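Local coordinates for m3DLH protein (Halieaceae bacterium, PDB 7JKA), which probably hydrolyses lactones and related esters as a member of the dienelactone hydrolase family, and may also act on phosphotriesters, at residues V46-A51 with L73-H78; I129-G134 with V152-G157; K15-R20 with L32-Q37. All coordinates share one frame; numbering follows the deposited sequence. Where two conformers were deposited one is given.

Interaction 1 of 3, residues V46-A51 with L73-H78; sequences VVFPEA and LAADLH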
ATOM      1  N   VAL A  46      -1.537   7.246  -1.133  0.53 10.71           N
ATOM      2  CA  VAL A  46      -0.287   6.814  -0.515  0.53 12.87           C
ATOM      3  C   VAL A  46       0.093   5.471  -1.105  0.53 13.06           C
ATOM      4  O   VAL A  46      -0.750   4.577  -1.266  0.53 11.63           O
ATOM      5  CB  VAL A  46      -0.398   6.707   1.012  0.53 15.11           C
ATOM      6  CG1 VAL A  46       0.971   6.284   1.596  0.53 15.22           C
ATOM      7  CG2 VAL A  46      -0.860   7.991   1.602  0.53 13.14           C
ATOM      8  N   VAL A  47       1.365   5.324  -1.437  1.00 12.13           N
ATOM      9  CA  VAL A  47       1.886   4.074  -1.984  1.00 13.78           C
ATOM     10  C   VAL A  47       2.899   3.513  -0.987  1.00 12.20           C
ATOM     11  O   VAL A  47       3.997   4.068  -0.821  1.00 12.67           O
ATOM     12  CB  VAL A  47       2.540   4.284  -3.353  1.00 12.33           C
ATOM     13  CG1 VAL A  47       3.054   2.973  -3.930  1.00 13.81           C
ATOM     14  CG2 VAL A  47       1.561   4.991  -4.359  1.00 13.63           C
ATOM     15  N   PHE A  48       2.554   2.388  -0.349  1.00 11.40           N
ATOM     16  CA  PHE A  48       3.505   1.756   0.551  1.00 10.14           C
ATOM     17  C   PHE A  48       4.270   0.677  -0.192  1.00 14.25           C
ATOM     18  O   PHE A  48       3.656  -0.183  -0.854  1.00 13.07           O
ATOM     19  CB  PHE A  48       2.796   1.167   1.764  1.00 10.43           C
ATOM     20  CG  PHE A  48       2.208   2.208   2.676  1.00 11.05           C
ATOM     21  CD1 PHE A  48       3.044   2.995   3.465  1.00 11.98           C
ATOM     22  CD2 PHE A  48       0.838   2.428   2.710  1.00 14.58           C
ATOM     23  CE1 PHE A  48       2.497   3.974   4.301  1.00 11.63           C
ATOM     24  CE2 PHE A  48       0.283   3.406   3.537  1.00 12.59           C
ATOM     25  CZ  PHE A  48       1.105   4.181   4.323  1.00 13.39           C
ATOM     26  N   PRO A  49       5.589   0.705  -0.128  1.00 12.13           N
ATOM     27  CA  PRO A  49       6.409  -0.225  -0.904  1.00 10.31           C
ATOM     28  C   PRO A  49       6.487  -1.595  -0.237  1.00 14.49           C
ATOM     29  O   PRO A  49       6.023  -1.810   0.884  1.00 12.60           O
ATOM     30  CB  PRO A  49       7.789   0.453  -0.874  1.00 12.49           C
ATOM     31  CG  PRO A  49       7.820   1.043   0.555  1.00 12.51           C
ATOM     32  CD  PRO A  49       6.412   1.595   0.717  1.00 14.83           C
ATOM     33  N   GLU A  50       7.117  -2.541  -0.944  1.00 15.26           N
ATOM     34  CA  GLU A  50       7.549  -3.778  -0.305  1.00 16.88           C
ATOM     35  C   GLU A  50       8.469  -3.487   0.883  1.00 18.08           C
ATOM     36  O   GLU A  50       8.943  -2.350   1.021  1.00 17.49           O
ATOM     37  CB  GLU A  50       8.246  -4.679  -1.325  1.00 22.01           C
ATOM     38  CG  GLU A  50       7.293  -5.253  -2.376  1.00 21.79           C
ATOM     39  CD  GLU A  50       7.921  -6.417  -3.118  1.00 25.88           C
ATOM     40  OE1 GLU A  50       9.065  -6.281  -3.591  1.00 30.04           O
ATOM     41  OE2 GLU A  50       7.288  -7.483  -3.226  1.00 32.51           O
ATOM     42  N   ALA A  51       8.707  -4.480   1.755  1.00 19.47           N
ATOM     43  CA  ALA A  51       9.435  -4.221   2.998  1.00 17.50           C
ATOM     44  C   ALA A  51      10.887  -3.846   2.770  1.00 20.88           C
ATOM     45  O   ALA A  51      11.532  -3.359   3.708  1.00 19.93           O
ATOM     46  CB  ALA A  51       9.365  -5.429   3.940  1.00 22.08           C
ATOM     47  N   LEU A  73       1.998   9.663  -3.184  1.00 11.93           N
ATOM     48  CA  LEU A  73       3.182   9.742  -2.332  1.00 11.52           C
ATOM     49  C   LEU A  73       3.743   8.338  -2.152  1.00 12.30           C
ATOM     50  O   LEU A  73       3.123   7.499  -1.488  1.00 13.46           O
ATOM     51  CB  LEU A  73       2.838  10.358  -0.980  1.00 14.36           C
ATOM     52  CG  LEU A  73       4.049  10.499  -0.042  1.00 14.64           C
ATOM     53  CD1 LEU A  73       4.928  11.630  -0.518  1.00 15.01           C
ATOM     54  CD2 LEU A  73       3.620  10.757   1.399  1.00 15.42           C
ATOM     55  N   ALA A  74       4.910   8.089  -2.728  1.00 11.94           N
ATOM     56  CA  ALA A  74       5.655   6.874  -2.416  1.00 13.23           C
ATOM     57  C   ALA A  74       6.272   7.038  -1.025  1.00 12.79           C
ATOM     58  O   ALA A  74       7.079   7.950  -0.801  1.00 14.61           O
ATOM     59  CB  ALA A  74       6.717   6.640  -3.487  1.00 13.84           C
ATOM     60  N   ALA A  75       5.899   6.167  -0.101  1.00 11.48           N
ATOM     61  CA  ALA A  75       6.246   6.317   1.304  1.00 12.32           C
ATOM     62  C   ALA A  75       7.533   5.590   1.675  1.00 14.77           C
ATOM     63  O   ALA A  75       7.891   4.556   1.100  1.00 13.92           O
ATOM     64  CB  ALA A  75       5.126   5.781   2.195  1.00 14.23           C
ATOM     65  N   ASP A  76       8.195   6.126   2.694  1.00 11.32           N
ATOM     66  CA  ASP A  76       9.415   5.561   3.265  1.00 13.34           C
ATOM     67  C   ASP A  76       9.030   4.713   4.482  1.00 14.66           C
ATOM     68  O   ASP A  76       8.423   5.232   5.420  1.00 15.01           O
ATOM     69  CB  ASP A  76      10.316   6.745   3.631  1.00 13.11           C
ATOM     70  CG  ASP A  76      11.594   6.363   4.374  1.00 15.87           C
ATOM     71  OD1 ASP A  76      11.898   5.170   4.566  1.00 16.11           O
ATOM     72  OD2 ASP A  76      12.311   7.316   4.752  1.00 13.97           O
ATOM     73  N   LEU A  77       9.379   3.413   4.476  1.00 12.60           N
ATOM     74  CA  LEU A  77       8.997   2.554   5.591  1.00 13.77           C
ATOM     75  C   LEU A  77       9.970   2.599   6.754  1.00 16.42           C
ATOM     76  O   LEU A  77       9.604   2.178   7.861  1.00 18.53           O
ATOM     77  CB  LEU A  77       8.896   1.094   5.146  1.00 16.20           C
ATOM     78  CG  LEU A  77       7.774   0.754   4.164  1.00 18.94           C
ATOM     79  CD1 LEU A  77       7.891  -0.712   3.768  1.00 15.59           C
ATOM     80  CD2 LEU A  77       6.401   1.058   4.794  1.00 19.80           C
ATOM     81  N   HIS A  78      11.207   3.045   6.536  1.00 16.92           N
ATOM     82  CA  HIS A  78      12.280   2.772   7.487  1.00 15.12           C
ATOM     83  C   HIS A  78      12.928   4.007   8.065  1.00 17.73           C
ATOM     84  O   HIS A  78      13.498   3.937   9.168  1.00 21.04           O
ATOM     85  CB  HIS A  78      13.371   1.929   6.822  1.00 17.23           C
ATOM     86  CG  HIS A  78      12.836   0.680   6.209  1.00 20.46           C
ATOM     87  ND1 HIS A  78      11.994  -0.174   6.891  1.00 21.21           N
ATOM     88  CD2 HIS A  78      12.994   0.149   4.973  1.00 20.45           C
ATOM     89  CE1 HIS A  78      11.662  -1.182   6.103  1.00 18.10           C
ATOM     90  NE2 HIS A  78      12.268  -1.016   4.938  1.00 17.76           N
TER
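Leu73 and Val46 begin a short parallel pairing, in which Leu73 O accepts from Val47 N at 2.8 Å. Ala74 pairs with Val47, and Ala75 N closes the ladder on Val47 O at 2.9 Å with a nearly straight N-H (168°). Ala75 CB packs 3.7 Å from Phe48 CD1, while Ala75 O is a buried carbonyl with no polar partner in the model, 3.3 Å from Pro49 CD. Asp76 turns from the contact and forms an Asx turn, its OD1 accepting from His78 N. Leu77, with CG anti to its own carbonyl carbon (chi1 -67°), meets Pro49 tip to tip, CG to CG at 3.6 Å; its CD1 continues to Glu50 O at 3.4 Å. His78 swings its ring so that NE2 donates to Ala51 O at 2.7 Å, the oxygen lying in the ring plane but the donor 35° out of the carbonyl plane. Arg93 NE is hydrogen-bonded to His78 ND1. A phenylalanine in place of His78 would probably leave Ala51 O without its donor and Arg93 NE without its acceptor, removing the polar tie between the loops. The chemistry thus passes from backbone pairing through apolar contact to one polar latch, fastening both loops beyond the strand ends of this beta-alpha-beta unit.

Interaction 2 of 3, residues I129-G134 with V152-G157; sequences IGFCFG and VTFHAG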
ATOM      1  N   ILE A 129      -2.498   2.319  -1.208  1.00 11.28           N
ATOM      2  CA  ILE A 129      -2.183   1.022  -1.773  1.00 11.70           C
ATOM      3  C   ILE A 129      -0.849   0.559  -1.207  1.00 13.70           C
ATOM      4  O   ILE A 129      -0.057   1.340  -0.668  1.00 12.38           O
ATOM      5  CB  ILE A 129      -2.133   1.030  -3.311  1.00 11.13           C
ATOM      6  CG1 ILE A 129      -0.894   1.760  -3.867  1.00 12.95           C
ATOM      7  CG2 ILE A 129      -3.425   1.600  -3.876  1.00 13.38           C
ATOM      8  CD1 ILE A 129      -0.748   1.565  -5.415  1.00 12.48           C
ATOM      9  N   GLY A 130      -0.603  -0.736  -1.328  1.00 12.36           N
ATOM     10  CA  GLY A 130       0.655  -1.268  -0.850  1.00 10.68           C
ATOM     11  C   GLY A 130       0.945  -2.614  -1.459  1.00 11.29           C
ATOM     12  O   GLY A 130       0.031  -3.366  -1.836  1.00 11.47           O
ATOM     13  N   PHE A 131       2.231  -2.920  -1.545  1.00 11.53           N
ATOM     14  CA  PHE A 131       2.754  -4.122  -2.166  1.00 13.19           C
ATOM     15  C   PHE A 131       3.434  -4.926  -1.075  1.00 14.36           C
ATOM     16  O   PHE A 131       4.260  -4.391  -0.343  1.00 12.59           O
ATOM     17  CB  PHE A 131       3.730  -3.737  -3.285  1.00 12.54           C
ATOM     18  CG  PHE A 131       3.088  -2.907  -4.335  1.00 10.14           C
ATOM     19  CD1 PHE A 131       2.952  -1.538  -4.182  1.00 14.94           C
ATOM     20  CD2 PHE A 131       2.506  -3.531  -5.430  1.00 11.64           C
ATOM     21  CE1 PHE A 131       2.295  -0.780  -5.146  1.00 20.21           C
ATOM     22  CE2 PHE A 131       1.845  -2.793  -6.411  1.00 15.83           C
ATOM     23  CZ  PHE A 131       1.723  -1.411  -6.254  1.00 15.15           C
ATOM     24  N   CYS A 132       3.080  -6.203  -0.950  0.50 13.22           N
ATOM     25  CA  CYS A 132       3.648  -7.097   0.088  0.50 14.06           C
ATOM     26  C   CYS A 132       3.473  -6.446   1.447  0.50 13.23           C
ATOM     27  O   CYS A 132       2.348  -6.063   1.798  0.50 14.13           O
ATOM     28  CB  CYS A 132       5.079  -7.426  -0.216  0.50 18.77           C
ATOM     29  SG  CYS A 132       5.169  -8.202  -1.670  0.50 20.09           S
ATOM     30  N   PHE A 133       4.546  -6.297   2.222  1.00 10.79           N
ATOM     31  CA  PHE A 133       4.426  -5.685   3.542  1.00 13.50           C
ATOM     32  C   PHE A 133       3.828  -4.284   3.469  1.00 12.72           C
ATOM     33  O   PHE A 133       3.139  -3.870   4.403  1.00 12.97           O
ATOM     34  CB  PHE A 133       5.807  -5.635   4.214  1.00 12.26           C
ATOM     35  CG  PHE A 133       5.781  -5.062   5.602  1.00 12.51           C
ATOM     36  CD1 PHE A 133       5.356  -5.823   6.687  1.00 14.22           C
ATOM     37  CD2 PHE A 133       6.193  -3.757   5.826  1.00 15.92           C
ATOM     38  CE1 PHE A 133       5.342  -5.281   7.986  1.00 16.66           C
ATOM     39  CE2 PHE A 133       6.193  -3.214   7.116  1.00 15.00           C
ATOM     40  CZ  PHE A 133       5.761  -3.976   8.189  1.00 16.88           C
ATOM     41  N   GLY A 134       4.046  -3.564   2.361  1.00 11.02           N
ATOM     42  CA  GLY A 134       3.358  -2.290   2.154  1.00 11.66           C
ATOM     43  C   GLY A 134       1.847  -2.409   2.117  1.00 10.61           C
ATOM     44  O   GLY A 134       1.132  -1.500   2.567  1.00 10.62           O
ATOM     45  N   VAL A 152      -6.194  -0.706  -1.351  1.00 13.20           N
ATOM     46  CA  VAL A 152      -5.964  -1.833  -2.257  1.00 11.17           C
ATOM     47  C   VAL A 152      -4.624  -2.440  -1.924  1.00 13.00           C
ATOM     48  O   VAL A 152      -3.621  -1.719  -1.835  1.00 12.39           O
ATOM     49  CB  VAL A 152      -5.997  -1.412  -3.739  1.00 11.87           C
ATOM     50  CG1 VAL A 152      -5.886  -2.679  -4.624  1.00 11.97           C
ATOM     51  CG2 VAL A 152      -7.286  -0.656  -4.053  1.00 13.84           C
ATOM     52  N   THR A 153      -4.591  -3.755  -1.726  1.00 12.61           N
ATOM     53  CA  THR A 153      -3.339  -4.446  -1.452  1.00 11.48           C
ATOM     54  C   THR A 153      -2.974  -5.377  -2.597  1.00 13.07           C
ATOM     55  O   THR A 153      -3.840  -5.946  -3.268  1.00 12.12           O
ATOM     56  CB  THR A 153      -3.393  -5.244  -0.140  1.00 11.70           C
ATOM     57  OG1 THR A 153      -4.283  -6.376  -0.263  1.00 13.14           O
ATOM     58  CG2 THR A 153      -3.904  -4.366   0.969  1.00 12.73           C
ATOM     59  N   PHE A 154      -1.673  -5.527  -2.824  1.00 11.64           N
ATOM     60  CA  PHE A 154      -1.168  -6.418  -3.863  1.00 12.99           C
ATOM     61  C   PHE A 154      -0.208  -7.399  -3.216  1.00 14.98           C
ATOM     62  O   PHE A 154       0.792  -6.983  -2.613  1.00 12.20           O
ATOM     63  CB  PHE A 154      -0.452  -5.643  -4.976  1.00 12.33           C
ATOM     64  CG  PHE A 154      -1.317  -4.628  -5.679  1.00 11.45           C
ATOM     65  CD1 PHE A 154      -1.379  -3.305  -5.233  1.00 11.81           C
ATOM     66  CD2 PHE A 154      -2.014  -4.980  -6.821  1.00 13.56           C
ATOM     67  CE1 PHE A 154      -2.157  -2.367  -5.879  1.00 12.68           C
ATOM     68  CE2 PHE A 154      -2.813  -4.051  -7.490  1.00 12.48           C
ATOM     69  CZ  PHE A 154      -2.874  -2.725  -7.011  1.00 10.47           C
ATOM     70  N   HIS A 155      -0.508  -8.688  -3.343  1.00 14.11           N
ATOM     71  CA  HIS A 155       0.296  -9.782  -2.770  1.00 12.50           C
ATOM     72  C   HIS A 155       0.810  -9.445  -1.369  1.00 13.11           C
ATOM     73  O   HIS A 155       2.005  -9.546  -1.078  1.00 15.42           O
ATOM     74  CB  HIS A 155       1.440 -10.221  -3.703  1.00 12.62           C
ATOM     75  CG  HIS A 155       2.241  -9.099  -4.315  1.00 15.92           C
ATOM     76  ND1 HIS A 155       3.320  -8.513  -3.684  1.00 16.54           N
ATOM     77  CD2 HIS A 155       2.144  -8.495  -5.524  1.00 13.76           C
ATOM     78  CE1 HIS A 155       3.829  -7.574  -4.463  1.00 18.99           C
ATOM     79  NE2 HIS A 155       3.130  -7.533  -5.582  1.00 15.52           N
ATOM     80  N   ALA A 156      -0.124  -9.074  -0.491  1.00 12.48           N
ATOM     81  CA  ALA A 156       0.191  -8.640   0.872  1.00 12.62           C
ATOM     82  C   ALA A 156       0.024  -9.754   1.889  1.00 13.66           C
ATOM     83  O   ALA A 156      -0.976 -10.469   1.891  1.00 15.05           O
ATOM     84  CB  ALA A 156      -0.712  -7.470   1.281  1.00 14.51           C
ATOM     85  N   GLY A 157       0.989  -9.845   2.805  1.00 14.77           N
ATOM     86  CA  GLY A 157       0.759 -10.619   4.011  1.00 18.44           C
ATOM     87  C   GLY A 157      -0.366 -10.013   4.822  1.00 13.95           C
ATOM     88  O   GLY A 157      -0.635  -8.807   4.760  1.00 15.98           O
TER
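Phe131 and Phe154 lie side by side on one face of the sheet: paired in parallel register and both with CG anti to the carbonyl carbon (chi1 near -60°), they point the same way. Their planes are only 9° apart, but the rings are slid until they barely overlap, centroids 4.9 Å apart. The closest approach is CE2 of Phe131 to CD1 of Phe154, 3.5 Å. Two residues earlier on each strand, on the same face, Ile129 and Val152 run alongside each other, CG2 of Ile129 4.0 Å from CB of Val152, and Ile129 CD1 reaches on to the Phe154 ring. The parallel backbones are joined by Phe154 N to Gly130 O at 2.9 Å and by Cys132 N to Phe154 O, also 2.9 Å. Gly130, Cys132 and Gly134 fit the nucleophile elbow of alpha/beta hydrolases, consistent with the positive phi of Cys132 (54°) between strand 126-131 and helix 133-143. At Gly130 a CB would collide with Gly134 O. His155 has its CG between backbone N and carbonyl carbon, which brings the imidazole edge to Cys132 SG, 3.8 Å from the ring centroid and near the ring plane. The separation of SG from ND1 is doubtfully short, and the cysteine has a second conformer. NE2 of this ring bonds to Thr216 OG1 and also lies near the plane of the Phe131 ring, at its edge.

Interaction 3 of 3, residues K15-R20 with L32-Q37; sequences KHREIR and LHWDEQ
Lys15 and Arg17 grip Trp34 from opposite faces. On one side Lys15 CB sits 3.7 Å from the centroid of the Trp34 six-membered ring, a CH-pi contact. On the other, Arg17 NH1 comes down to 3.3 Å from Trp34 CH2. The Arg17 CZ lies 4.6 Å from the same centroid, a cation-pi geometry, yet the guanidinium stands at 69° to the indole, pointing an edge at it and not stacking flat. Its chain is extended from CG to NE after a first torsion that sets CG between the backbone N and the carbonyl carbon (chi1 71°). One guanidinium face is covered by Leu32 CD2, 3.5 Å from Arg17 NH2. On the other side of the sheet, His16 CB is centred above the His33 ring, 3.6 Å from its centroid, while the two imidazoles are near parallel but hardly overlap.

A next shell fixes these groups. Trp34 NE1 donates to Glu36 OE1 at 2.9 Å, almost straight (174°), which should oppose rotation of the indole. One water, donating to Lys15 O, also meets His33 ND1, whereas His33 NE2 is held by Glu31. Arg17 NH2 has its salt bridge with Glu120 and a further bond to Gln118, both beyond the hairpin.

The frame is antiparallel: Lys15 with Trp34 and Arg17 with Leu32 are hydrogen-bonded pairs, with Lys15 N to Trp34 O at 2.8 Å, and His16 with His33 is the non-hydrogen-bonded pair between them. This hairpin of strands 14-22 and 27-35 ends the sheet; strand 27-35 pairs antiparallel with strand 71-74, His33 packs on helix 56-67, and Ile19 and Leu32 rest on helix 101-116.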
ATOM      1  N   LYS A  15       5.620  14.867 -12.922  1.00 18.10           N
ATOM      2  CA  LYS A  15       6.691  15.438 -12.124  1.00 18.21           C
ATOM      3  C   LYS A  15       6.824  14.642 -10.841  1.00 16.75           C
ATOM      4  O   LYS A  15       5.909  13.918 -10.446  1.00 15.99           O
ATOM      5  CB  LYS A  15       6.400  16.909 -11.798  1.00 18.81           C
ATOM      6  CG  LYS A  15       6.523  17.778 -13.016  1.00 20.74           C
ATOM      7  CD  LYS A  15       6.434  19.275 -12.721  1.00 22.53           C
ATOM      8  CE  LYS A  15       7.550  19.752 -11.777  1.00 22.64           C
ATOM      9  NZ  LYS A  15       8.896  19.720 -12.391  1.00 24.36           N
ATOM     10  N   HIS A  16       7.977  14.777 -10.197  1.00 17.06           N
ATOM     11  CA  HIS A  16       8.143  14.227  -8.867  1.00 15.92           C
ATOM     12  C   HIS A  16       8.975  15.183  -8.035  1.00 16.55           C
ATOM     13  O   HIS A  16       9.787  15.957  -8.556  1.00 19.81           O
ATOM     14  CB  HIS A  16       8.776  12.824  -8.884  1.00 19.38           C
ATOM     15  CG  HIS A  16      10.122  12.778  -9.535  1.00 33.01           C
ATOM     16  ND1 HIS A  16      11.281  12.537  -8.828  1.00 38.96           N
ATOM     17  CD2 HIS A  16      10.497  12.956 -10.825  1.00 41.06           C
ATOM     18  CE1 HIS A  16      12.310  12.559  -9.656  1.00 44.37           C
ATOM     19  NE2 HIS A  16      11.862  12.815 -10.873  1.00 49.83           N
ATOM     20  N   ARG A  17       8.785  15.086  -6.717  1.00 17.23           N
ATOM     21  CA  ARG A  17       9.599  15.865  -5.798  1.00 19.02           C
ATOM     22  C   ARG A  17       9.789  15.067  -4.519  1.00 17.69           C
ATOM     23  O   ARG A  17       8.910  14.304  -4.096  1.00 16.17           O
ATOM     24  CB  ARG A  17       8.995  17.250  -5.502  1.00 17.53           C
ATOM     25  CG  ARG A  17       7.744  17.276  -4.640  1.00 16.72           C
ATOM     26  CD  ARG A  17       7.259  18.719  -4.503  1.00 23.54           C
ATOM     27  NE  ARG A  17       6.039  18.864  -3.697  1.00 18.48           N
ATOM     28  CZ  ARG A  17       4.830  19.041  -4.217  1.00 23.20           C
ATOM     29  NH1 ARG A  17       4.670  19.105  -5.544  1.00 20.50           N
ATOM     30  NH2 ARG A  17       3.783  19.182  -3.418  1.00 16.99           N
ATOM     31  N   GLU A  18      10.969  15.218  -3.935  0.53 17.09           N
ATOM     32  CA  GLU A  18      11.249  14.621  -2.644  0.53 16.28           C
ATOM     33  C   GLU A  18      10.406  15.301  -1.575  0.53 17.32           C
ATOM     34  O   GLU A  18      10.223  16.521  -1.596  0.53 21.68           O
ATOM     35  CB  GLU A  18      12.737  14.771  -2.329  0.53 21.57           C
ATOM     36  CG  GLU A  18      13.210  14.046  -1.113  0.53 27.98           C
ATOM     37  CD  GLU A  18      14.720  14.010  -1.043  0.53 37.15           C
ATOM     38  OE1 GLU A  18      15.306  14.916  -0.415  0.53 35.39           O
ATOM     39  OE2 GLU A  18      15.314  13.085  -1.637  0.53 40.69           O
ATOM     40  N   ILE A  19       9.876  14.506  -0.650  1.00 14.95           N
ATOM     41  CA  ILE A  19       9.094  15.015   0.473  1.00 14.86           C
ATOM     42  C   ILE A  19       9.732  14.492   1.752  1.00 17.26           C
ATOM     43  O   ILE A  19       9.815  13.279   1.947  1.00 17.56           O
ATOM     44  CB  ILE A  19       7.625  14.575   0.422  1.00 19.40           C
ATOM     45  CG1 ILE A  19       7.002  14.811  -0.962  1.00 26.15           C
ATOM     46  CG2 ILE A  19       6.850  15.311   1.476  1.00 30.68           C
ATOM     47  CD1 ILE A  19       6.378  16.155  -1.091  1.00 21.93           C
ATOM     48  N   ARG A  20      10.124  15.387   2.644  1.00 17.50           N
ATOM     49  CA  ARG A  20      10.666  14.992   3.941  1.00 18.42           C
ATOM     50  C   ARG A  20       9.576  15.161   4.991  1.00 20.30           C
ATOM     51  O   ARG A  20       8.888  16.183   5.017  1.00 20.10           O
ATOM     52  CB  ARG A  20      11.909  15.823   4.274  1.00 19.62           C
ATOM     53  CG  ARG A  20      12.978  15.561   3.245  1.00 24.12           C
ATOM     54  CD  ARG A  20      14.344  16.090   3.604  1.00 32.96           C
ATOM     55  NE  ARG A  20      15.294  15.573   2.626  1.00 41.12           N
ATOM     56  CZ  ARG A  20      16.172  14.599   2.850  1.00 25.00           C
ATOM     57  NH1 ARG A  20      16.275  14.030   4.047  1.00 36.91           N
ATOM     58  NH2 ARG A  20      16.967  14.209   1.856  1.00 30.84           N
ATOM     59  N   LEU A  32       6.731  12.476  -3.976  1.00 13.72           N
ATOM     60  CA  LEU A  32       5.405  12.785  -4.504  1.00 16.11           C
ATOM     61  C   LEU A  32       5.488  12.818  -6.019  1.00 15.94           C
ATOM     62  O   LEU A  32       6.389  13.455  -6.570  1.00 14.46           O
ATOM     63  CB  LEU A  32       4.872  14.130  -3.989  1.00 15.12           C
ATOM     64  CG  LEU A  32       3.436  14.440  -4.437  1.00 13.06           C
ATOM     65  CD1 LEU A  32       2.425  13.687  -3.544  1.00 17.37           C
ATOM     66  CD2 LEU A  32       3.122  15.927  -4.463  1.00 17.66           C
ATOM     67  N   HIS A  33       4.559  12.122  -6.679  1.00 12.81           N
ATOM     68  CA  HIS A  33       4.400  12.135  -8.129  1.00 15.61           C
ATOM     69  C   HIS A  33       3.056  12.744  -8.474  1.00 13.56           C
ATOM     70  O   HIS A  33       2.044  12.416  -7.852  1.00 15.33           O
ATOM     71  CB  HIS A  33       4.496  10.716  -8.711  1.00 15.93           C
ATOM     72  CG  HIS A  33       5.864  10.122  -8.591  1.00 14.62           C
ATOM     73  ND1 HIS A  33       6.650   9.847  -9.687  1.00 19.64           N
ATOM     74  CD2 HIS A  33       6.589   9.767  -7.500  1.00 15.58           C
ATOM     75  CE1 HIS A  33       7.812   9.366  -9.274  1.00 20.56           C
ATOM     76  NE2 HIS A  33       7.791   9.286  -7.957  1.00 19.23           N
ATOM     77  N   TRP A  34       3.039  13.641  -9.458  1.00 14.38           N
ATOM     78  CA  TRP A  34       1.784  14.275  -9.831  1.00 15.06           C
ATOM     79  C   TRP A  34       1.895  14.717 -11.282  1.00 16.35           C
ATOM     80  O   TRP A  34       2.989  14.792 -11.843  1.00 18.10           O
ATOM     81  CB  TRP A  34       1.441  15.440  -8.888  1.00 15.24           C
ATOM     82  CG  TRP A  34       2.222  16.697  -9.146  1.00 16.10           C
ATOM     83  CD1 TRP A  34       1.775  17.795  -9.828  1.00 18.38           C
ATOM     84  CD2 TRP A  34       3.576  16.993  -8.750  1.00 16.74           C
ATOM     85  NE1 TRP A  34       2.761  18.757  -9.878  1.00 18.52           N
ATOM     86  CE2 TRP A  34       3.877  18.287  -9.234  1.00 18.19           C
ATOM     87  CE3 TRP A  34       4.570  16.291  -8.041  1.00 17.16           C
ATOM     88  CZ2 TRP A  34       5.114  18.896  -9.034  1.00 21.08           C
ATOM     89  CZ3 TRP A  34       5.809  16.910  -7.860  1.00 15.89           C
ATOM     90  CH2 TRP A  34       6.063  18.195  -8.340  1.00 18.68           C
ATOM     91  N   ASP A  35       0.747  14.999 -11.889  1.00 16.87           N
ATOM     92  CA  ASP A  35       0.693  15.532 -13.248  1.00 19.53           C
ATOM     93  C   ASP A  35       0.521  17.040 -13.154  1.00 21.59           C
ATOM     94  O   ASP A  35      -0.512  17.516 -12.675  1.00 21.80           O
ATOM     95  CB  ASP A  35      -0.454  14.874 -14.017  1.00 21.03           C
ATOM     96  CG  ASP A  35      -0.608  15.384 -15.449  1.00 24.43           C
ATOM     97  OD1 ASP A  35       0.197  16.213 -15.930  1.00 23.89           O
ATOM     98  OD2 ASP A  35      -1.565  14.922 -16.099  1.00 30.34           O
ATOM     99  N   GLU A  36       1.542  17.788 -13.605  1.00 18.82           N
ATOM    100  CA  GLU A  36       1.502  19.242 -13.518  1.00 20.19           C
ATOM    101  C   GLU A  36       0.362  19.829 -14.343  1.00 25.41           C
ATOM    102  O   GLU A  36      -0.067  20.960 -14.085  1.00 24.45           O
ATOM    103  CB  GLU A  36       2.855  19.809 -13.954  1.00 22.37           C
ATOM    104  CG  GLU A  36       3.092  21.289 -13.609  1.00 23.76           C
ATOM    105  CD  GLU A  36       3.372  21.506 -12.114  1.00 25.24           C
ATOM    106  OE1 GLU A  36       2.486  21.215 -11.295  1.00 24.03           O
ATOM    107  OE2 GLU A  36       4.467  22.001 -11.788  1.00 38.51           O
ATOM    108  N   GLN A  37      -0.167  19.078 -15.306  1.00 21.46           N
ATOM    109  CA  GLN A  37      -1.272  19.590 -16.104  1.00 24.74           C
ATOM    110  C   GLN A  37      -2.605  19.602 -15.361  1.00 23.89           C
ATOM    111  O   GLN A  37      -3.539  20.273 -15.815  1.00 28.83           O
ATOM    112  CB  GLN A  37      -1.409  18.774 -17.384  1.00 26.45           C
ATOM    113  CG  GLN A  37      -0.263  18.986 -18.354  1.00 30.96           C
ATOM    114  CD  GLN A  37      -0.554  18.350 -19.684  1.00 30.20           C
ATOM    115  OE1 GLN A  37      -1.396  17.463 -19.775  1.00 38.86           O
ATOM    116  NE2 GLN A  37       0.101  18.826 -20.732  1.00 34.52           N
TER
HETATM  117  O   HOH W   1       6.018  11.475 -11.880  1.00 20.88           O

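All three contacts belong to one sheet. Interactions 1 and 2 are buried, join parallel strands of two separate beta-alpha-beta units, and meet through neighbouring strands 42-48 and 126-131, Phe48 N lying 2.8 Å from Ile129 O, a probable hydrogen bond. Interaction 1 runs into loops, whereas one side of interaction 2 enters helix 133-143; Glu50, its OE2 hydrogen-bonded to Ser214, touches Cys132 and His155. Interaction 3 is the partly exposed antiparallel hairpin at the sheet's border, its centre about 18 Å from the centre of the chain. It touches interaction 1 through Leu73 and Ile19 but not interaction 2. Charged and aromatic side chains carry the border, apolar packing with a few buried, mostly bonded polar groups the core.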